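Local coordinates for protein putative rhamnosidase (Streptomyces avermitilis, PDB 3W5M) that hydrolyses terminal alpha-L-rhamnose residues from citrus flavonoid glycosides and gum arabic, and binds L-rhamnose through a calcium-dependent carbohydrate-binding module, at residues T348-R353 with G379-N384; G676-V681 with L720-A725. One frame throughout, in Å; residues are numbered along the deposited sequence.

Contact 1 (T348-R353 with G379-N384)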
loop_
_atom_site.group_PDB
_atom_site.type_symbol
_atom_site.label_atom_id
_atom_site.label_comp_id
_atom_site.label_asym_id
_atom_site.label_seq_id
_atom_site.Cartn_x
_atom_site.Cartn_y
_atom_site.Cartn_z
ATOM N N THR A 348 3.344 3.770 -9.237
ATOM C CA THR A 348 4.771 3.770 -9.581
ATOM C C THR A 348 5.210 5.221 -9.800
ATOM O O THR A 348 4.364 6.137 -9.853
ATOM C CB THR A 348 5.076 2.922 -10.827
ATOM O OG1 THR A 348 4.201 3.303 -11.908
ATOM C CG2 THR A 348 4.917 1.404 -10.520
ATOM N N ASP A 349 6.524 5.467 -9.940
ATOM C CA ASP A 349 6.915 6.797 -10.402
ATOM C C ASP A 349 6.542 6.932 -11.889
ATOM O O ASP A 349 7.289 6.467 -12.784
ATOM C CB ASP A 349 8.423 7.063 -10.171
ATOM C CG ASP A 349 8.892 8.406 -10.783
ATOM O OD1 ASP A 349 8.109 9.150 -11.420
ATOM O OD2 ASP A 349 10.100 8.712 -10.648
ATOM N N TYR A 350 5.398 7.576 -12.159
ATOM C CA TYR A 350 4.833 7.592 -13.508
ATOM C C TYR A 350 5.704 8.263 -14.587
ATOM O O TYR A 350 5.466 8.094 -15.779
ATOM C CB TYR A 350 3.453 8.235 -13.502
ATOM C CG TYR A 350 2.489 7.537 -12.563
ATOM C CD1 TYR A 350 1.987 6.267 -12.850
ATOM C CD2 TYR A 350 2.088 8.156 -11.366
ATOM C CE1 TYR A 350 1.095 5.631 -11.958
ATOM C CE2 TYR A 350 1.225 7.529 -10.487
ATOM C CZ TYR A 350 0.705 6.277 -10.805
ATOM O OH TYR A 350 -0.173 5.689 -9.905
ATOM N N ARG A 351 6.682 9.042 -14.167
ATOM C CA ARG A 351 7.655 9.610 -15.107
ATOM C C ARG A 351 8.543 8.489 -15.656
ATOM O O ARG A 351 8.937 8.518 -16.824
ATOM C CB ARG A 351 8.536 10.632 -14.396
ATOM C CG ARG A 351 7.823 11.894 -13.921
ATOM C CD ARG A 351 8.617 12.620 -12.838
ATOM N NE ARG A 351 8.545 11.972 -11.521
ATOM C CZ ARG A 351 9.161 12.421 -10.427
ATOM N NH1 ARG A 351 9.897 13.530 -10.490
ATOM N NH2 ARG A 351 9.042 11.771 -9.262
ATOM N N LYS A 352 8.852 7.499 -14.816
ATOM C CA LYS A 352 9.752 6.417 -15.204
ATOM C C LYS A 352 9.044 5.186 -15.726
ATOM O O LYS A 352 9.529 4.548 -16.671
ATOM C CB LYS A 352 10.689 6.054 -14.046
ATOM C CG LYS A 352 11.617 7.221 -13.700
ATOM C CD LYS A 352 12.723 6.811 -12.760
ATOM C CE LYS A 352 13.698 7.956 -12.565
ATOM N NZ LYS A 352 14.885 7.448 -11.825
ATOM N N ARG A 353 7.908 4.835 -15.124
ATOM C CA ARG A 353 7.204 3.629 -15.566
ATOM C C ARG A 353 5.739 3.686 -15.130
ATOM O O ARG A 353 5.384 4.332 -14.115
ATOM C CB ARG A 353 7.878 2.356 -15.033
ATOM C CG ARG A 353 7.688 2.130 -13.533
ATOM C CD ARG A 353 8.485 0.950 -12.984
ATOM N NE ARG A 353 9.923 1.253 -13.039
ATOM C CZ ARG A 353 10.783 0.633 -13.844
ATOM N NH1 ARG A 353 10.371 -0.363 -14.644
ATOM N NH2 ARG A 353 12.064 1.006 -13.851
ATOM N N GLY A 379 -6.497 9.206 -8.665
ATOM C CA GLY A 379 -5.569 8.275 -7.990
ATOM C C GLY A 379 -4.335 8.962 -7.419
ATOM O O GLY A 379 -4.405 10.092 -6.936
ATOM N N TRP A 380 -3.198 8.277 -7.493
ATOM C CA TRP A 380 -1.937 8.825 -7.015
ATOM C C TRP A 380 -1.343 9.775 -8.041
ATOM O O TRP A 380 -0.572 10.679 -7.696
ATOM C CB TRP A 380 -0.920 7.694 -6.814
ATOM C CG TRP A 380 -1.181 6.769 -5.673
ATOM C CD1 TRP A 380 -0.819 6.948 -4.347
ATOM C CD2 TRP A 380 -1.803 5.501 -5.749
ATOM N NE1 TRP A 380 -1.197 5.850 -3.616
ATOM C CE2 TRP A 380 -1.801 4.950 -4.446
ATOM C CE3 TRP A 380 -2.403 4.779 -6.791
ATOM C CZ2 TRP A 380 -2.376 3.699 -4.152
ATOM C CZ3 TRP A 380 -2.943 3.515 -6.506
ATOM C CH2 TRP A 380 -2.934 2.995 -5.195
ATOM N N TYR A 381 -1.690 9.568 -9.305
ATOM C CA TYR A 381 -1.168 10.399 -10.381
ATOM C C TYR A 381 -1.558 11.894 -10.206
ATOM O O TYR A 381 -0.727 12.779 -10.351
ATOM C CB TYR A 381 -1.658 9.849 -11.714
ATOM C CG TYR A 381 -1.157 10.655 -12.877
ATOM C CD1 TYR A 381 0.134 10.460 -13.372
ATOM C CD2 TYR A 381 -1.969 11.622 -13.454
ATOM C CE1 TYR A 381 0.601 11.221 -14.436
ATOM C CE2 TYR A 381 -1.521 12.391 -14.516
ATOM C CZ TYR A 381 -0.230 12.176 -15.002
ATOM O OH TYR A 381 0.216 12.961 -16.048
ATOM N N ALA A 382 -2.822 12.153 -9.871
ATOM C CA ALA A 382 -3.336 13.533 -9.873
ATOM C C ALA A 382 -4.085 13.924 -8.590
ATOM O O ALA A 382 -4.348 15.095 -8.363
ATOM C CB ALA A 382 -4.202 13.766 -11.113
ATOM N N GLY A 383 -4.406 12.957 -7.728
ATOM C CA GLY A 383 -5.177 13.264 -6.523
ATOM C C GLY A 383 -4.268 13.523 -5.336
ATOM O O GLY A 383 -3.028 13.529 -5.485
ATOM N N ASN A 384 -4.866 13.794 -4.164
ATOM C CA ASN A 384 -4.048 13.992 -2.939
ATOM C C ASN A 384 -3.136 12.797 -2.635
ATOM O O ASN A 384 -3.558 11.643 -2.709
ATOM C CB ASN A 384 -4.926 14.266 -1.716
ATOM C CG ASN A 384 -5.657 15.579 -1.806
ATOM O OD1 ASN A 384 -5.100 16.594 -2.261
ATOM N ND2 ASN A 384 -6.933 15.575 -1.364
HETATM O O HOH W 1 -2.689 6.714 -9.898
#
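Y350 alone carries the 348-353 side of this contact, setting its ring face against the edge of Y381 and its hydroxyl beside W380 CB, both on the short helix 379-382. T348 covers one face of the ring from within its own loop: its carbonyl oxygen lies 3.3 Å above the ring centre, while T348 OG1 donates to R353 O and draws the ends of the loop together. D349 stiffens the turn. D349 OD1 takes R351 N in an Asx turn and, from the opposite face of the carboxylate, R351 NE at 2.9 Å in a salt bridge.

With CG anti to its own carbonyl carbon (chi1 -57°), Y350 reaches across the interface. On the face opposite T348 O it receives the edge of Y381 in an offset edge-to-face pair, planes at 73° and centroids 5.5 Å apart; the closest approach is Y350 CD2 to Y381 CD1, 3.6 Å. Further out, Y350 CE2 passes 3.7 Å from Y381 CA, and Y350 OH comes to 3.8 Å from W380 CB. Y350 OH also hydrogen-bonds to G346 O and accepts from a water at 2.7 Å, which in turn accepts from Y381 N. An alanine here would remove ring and hydroxyl together, and would probably leave the Y381 edge without its aromatic partner and the water without one of its holds.

W380 continues away from Y350 to stack on W347, its side chain about 10 Å from those of D630, which binds rhamnose, and E636, the presumed proton donor. With no direct hydrogen bond between them, the segments rely on the tyrosine pair, while G346 O and the water give the Y350 hydroxyl its polar partners, the water passing the link on to Y381 N.

Contact 2 (G676-V681 with L720-A725)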
loop_
_atom_site.group_PDB
_atom_site.type_symbol
_atom_site.label_atom_id
_atom_site.label_comp_id
_atom_site.label_asym_id
_atom_site.label_seq_id
_atom_site.Cartn_x
_atom_site.Cartn_y
_atom_site.Cartn_z
ATOM N N GLY A 676 23.733 8.345 -5.179
ATOM C CA GLY A 676 23.636 6.962 -4.662
ATOM C C GLY A 676 22.887 6.797 -3.355
ATOM O O GLY A 676 22.920 5.725 -2.736
ATOM N N ALA A 677 22.208 7.852 -2.899
ATOM C CA ALA A 677 21.489 7.746 -1.647
ATOM C C ALA A 677 20.094 7.120 -1.895
ATOM O O ALA A 677 19.335 7.622 -2.725
ATOM C CB ALA A 677 21.356 9.129 -0.990
ATOM N N PHE A 678 19.776 6.049 -1.169
ATOM C CA PHE A 678 18.368 5.604 -1.090
ATOM C C PHE A 678 17.521 6.659 -0.334
ATOM O O PHE A 678 17.974 7.229 0.663
ATOM C CB PHE A 678 18.299 4.241 -0.408
ATOM C CG PHE A 678 18.820 3.091 -1.259
ATOM C CD1 PHE A 678 18.281 2.846 -2.532
ATOM C CD2 PHE A 678 19.825 2.233 -0.788
ATOM C CE1 PHE A 678 18.740 1.787 -3.319
ATOM C CE2 PHE A 678 20.259 1.154 -1.564
ATOM C CZ PHE A 678 19.715 0.937 -2.836
ATOM N N THR A 679 16.283 6.884 -0.791
ATOM C CA THR A 679 15.350 7.869 -0.200
ATOM C C THR A 679 14.601 7.336 1.029
ATOM O O THR A 679 14.592 6.130 1.299
ATOM C CB THR A 679 14.331 8.335 -1.273
ATOM O OG1 THR A 679 13.716 7.167 -1.864
ATOM C CG2 THR A 679 15.028 9.154 -2.385
ATOM N N ASP A 680 13.998 8.247 1.805
ATOM C CA ASP A 680 13.221 7.870 2.963
ATOM C C ASP A 680 11.927 7.164 2.526
ATOM O O ASP A 680 11.431 6.294 3.215
ATOM C CB ASP A 680 12.864 9.101 3.810
ATOM C CG ASP A 680 14.095 9.756 4.471
ATOM O OD1 ASP A 680 15.207 9.165 4.439
ATOM O OD2 ASP A 680 13.927 10.877 5.021
ATOM N N VAL A 681 11.379 7.579 1.393
ATOM C CA VAL A 681 10.179 6.906 0.845
ATOM C C VAL A 681 10.368 6.584 -0.623
ATOM O O VAL A 681 11.060 7.309 -1.355
ATOM C CB VAL A 681 8.865 7.726 1.011
ATOM C CG1 VAL A 681 8.527 7.919 2.499
ATOM C CG2 VAL A 681 8.916 9.050 0.251
ATOM N N LEU A 720 22.337 -5.574 -6.386
ATOM C CA LEU A 720 23.751 -5.370 -5.997
ATOM C C LEU A 720 24.411 -4.060 -6.494
ATOM O O LEU A 720 25.042 -3.391 -5.690
ATOM C CB LEU A 720 24.619 -6.643 -6.209
ATOM C CG LEU A 720 26.009 -6.621 -5.554
ATOM C CD1 LEU A 720 25.944 -6.420 -4.043
ATOM C CD2 LEU A 720 26.785 -7.889 -5.914
ATOM N N PRO A 721 24.216 -3.644 -7.772
ATOM C CA PRO A 721 24.775 -2.339 -8.208
ATOM C C PRO A 721 24.264 -1.112 -7.429
ATOM O O PRO A 721 25.041 -0.192 -7.135
ATOM C CB PRO A 721 24.371 -2.258 -9.688
ATOM C CG PRO A 721 24.168 -3.697 -10.090
ATOM C CD PRO A 721 23.564 -4.354 -8.895
ATOM N N SER A 722 22.972 -1.086 -7.088
ATOM C CA SER A 722 22.419 0.005 -6.245
ATOM C C SER A 722 23.011 -0.040 -4.830
ATOM O O SER A 722 23.218 1.002 -4.219
ATOM C CB SER A 722 20.879 -0.038 -6.176
ATOM O OG SER A 722 20.435 -1.175 -5.456
ATOM N N VAL A 723 23.303 -1.250 -4.345
ATOM C CA VAL A 723 23.908 -1.469 -3.025
ATOM C C VAL A 723 25.345 -0.899 -3.037
ATOM O O VAL A 723 25.718 -0.166 -2.126
ATOM C CB VAL A 723 23.882 -2.964 -2.633
ATOM C CG1 VAL A 723 24.786 -3.263 -1.429
ATOM C CG2 VAL A 723 22.449 -3.400 -2.314
ATOM N N HIS A 724 26.112 -1.219 -4.084
ATOM C CA HIS A 724 27.455 -0.628 -4.289
ATOM C C HIS A 724 27.388 0.893 -4.242
ATOM O O HIS A 724 28.198 1.531 -3.550
ATOM C CB HIS A 724 28.108 -1.113 -5.607
ATOM C CG HIS A 724 29.526 -0.646 -5.796
ATOM N ND1 HIS A 724 30.619 -1.406 -5.426
ATOM C CD2 HIS A 724 30.029 0.509 -6.297
ATOM C CE1 HIS A 724 31.734 -0.744 -5.698
ATOM N NE2 HIS A 724 31.405 0.423 -6.226
ATOM N N ALA A 725 26.423 1.486 -4.956
ATOM C CA ALA A 725 26.316 2.931 -5.016
ATOM C C ALA A 725 25.953 3.525 -3.651
ATOM O O ALA A 725 26.395 4.625 -3.327
ATOM C CB ALA A 725 25.320 3.359 -6.080
#
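G676 and F678 pack against S722 and A725 in a buried loop-on-helix contact of the (alpha/alpha)6-barrel, where the loop after helix 658-671 starts against the side of helix 713-732 and then runs away from it. No hydrogen bond passes directly between the two segments; fit of shape does the work, over a modest 177 Å² of buried surface.

At one end the backbones themselves come close, with G676 CA 4.9 Å from A725 CA and G676 O 3.7 Å from A725 O. Glycine is needed here: a beta carbon would fall 2.5 Å from A725 O, and the positive phi of 90° would press it against the preceding carbonyl as well. Two carbonyl oxygens, G676 O and S722 O, both accept from the amide NE2 of Q672, which therefore bridges loop and helix from outside the pair.

At the other end F678 points the far rim of its ring at the helix. F678 CZ meets S722 CB at 3.7 Å and S722 OG at 3.4 Å, the hydroxyl oxygen lying in the ring plane at the edge. Because chi1 of S722 (68°) sets OG between the backbone N and the carbonyl carbon, the hydroxyl can bond back to A719 O of its own helix while still facing the phenyl edge.

Around this pair, F678 also touches L668 of helix 658-671 and meets the ring of W726, one residue beyond A725, and its backbone bonds to G691. S722 leans on R669, whereas V723 points away from the loop and touches A771, so helix 713-732 meets helix 658-671 through S722 and helix 756-777 through V723.

Following the chain, contact 1 comes first: it closes a span of 25 residues that holds strands 353-360 and 368-377, members of two different sheets of the N-terminal rhamnosidase domain. Contact 2 opens only much later, in the helical catalytic domain, and closes 38 residues that include helix 698-710. The two loops are in series, neither nesting nor crossing. The centres of contacts 1 and 2 lie about 21 Å apart. The nearest atoms of contacts 1 and 2 are about 9 Å apart and do not touch. Helix 658-671 stands between them: T348 touches its K663 and D667 and R353 pairs with its D670, while L668 and R669 border contact 2, linking the beta domain to the barrel.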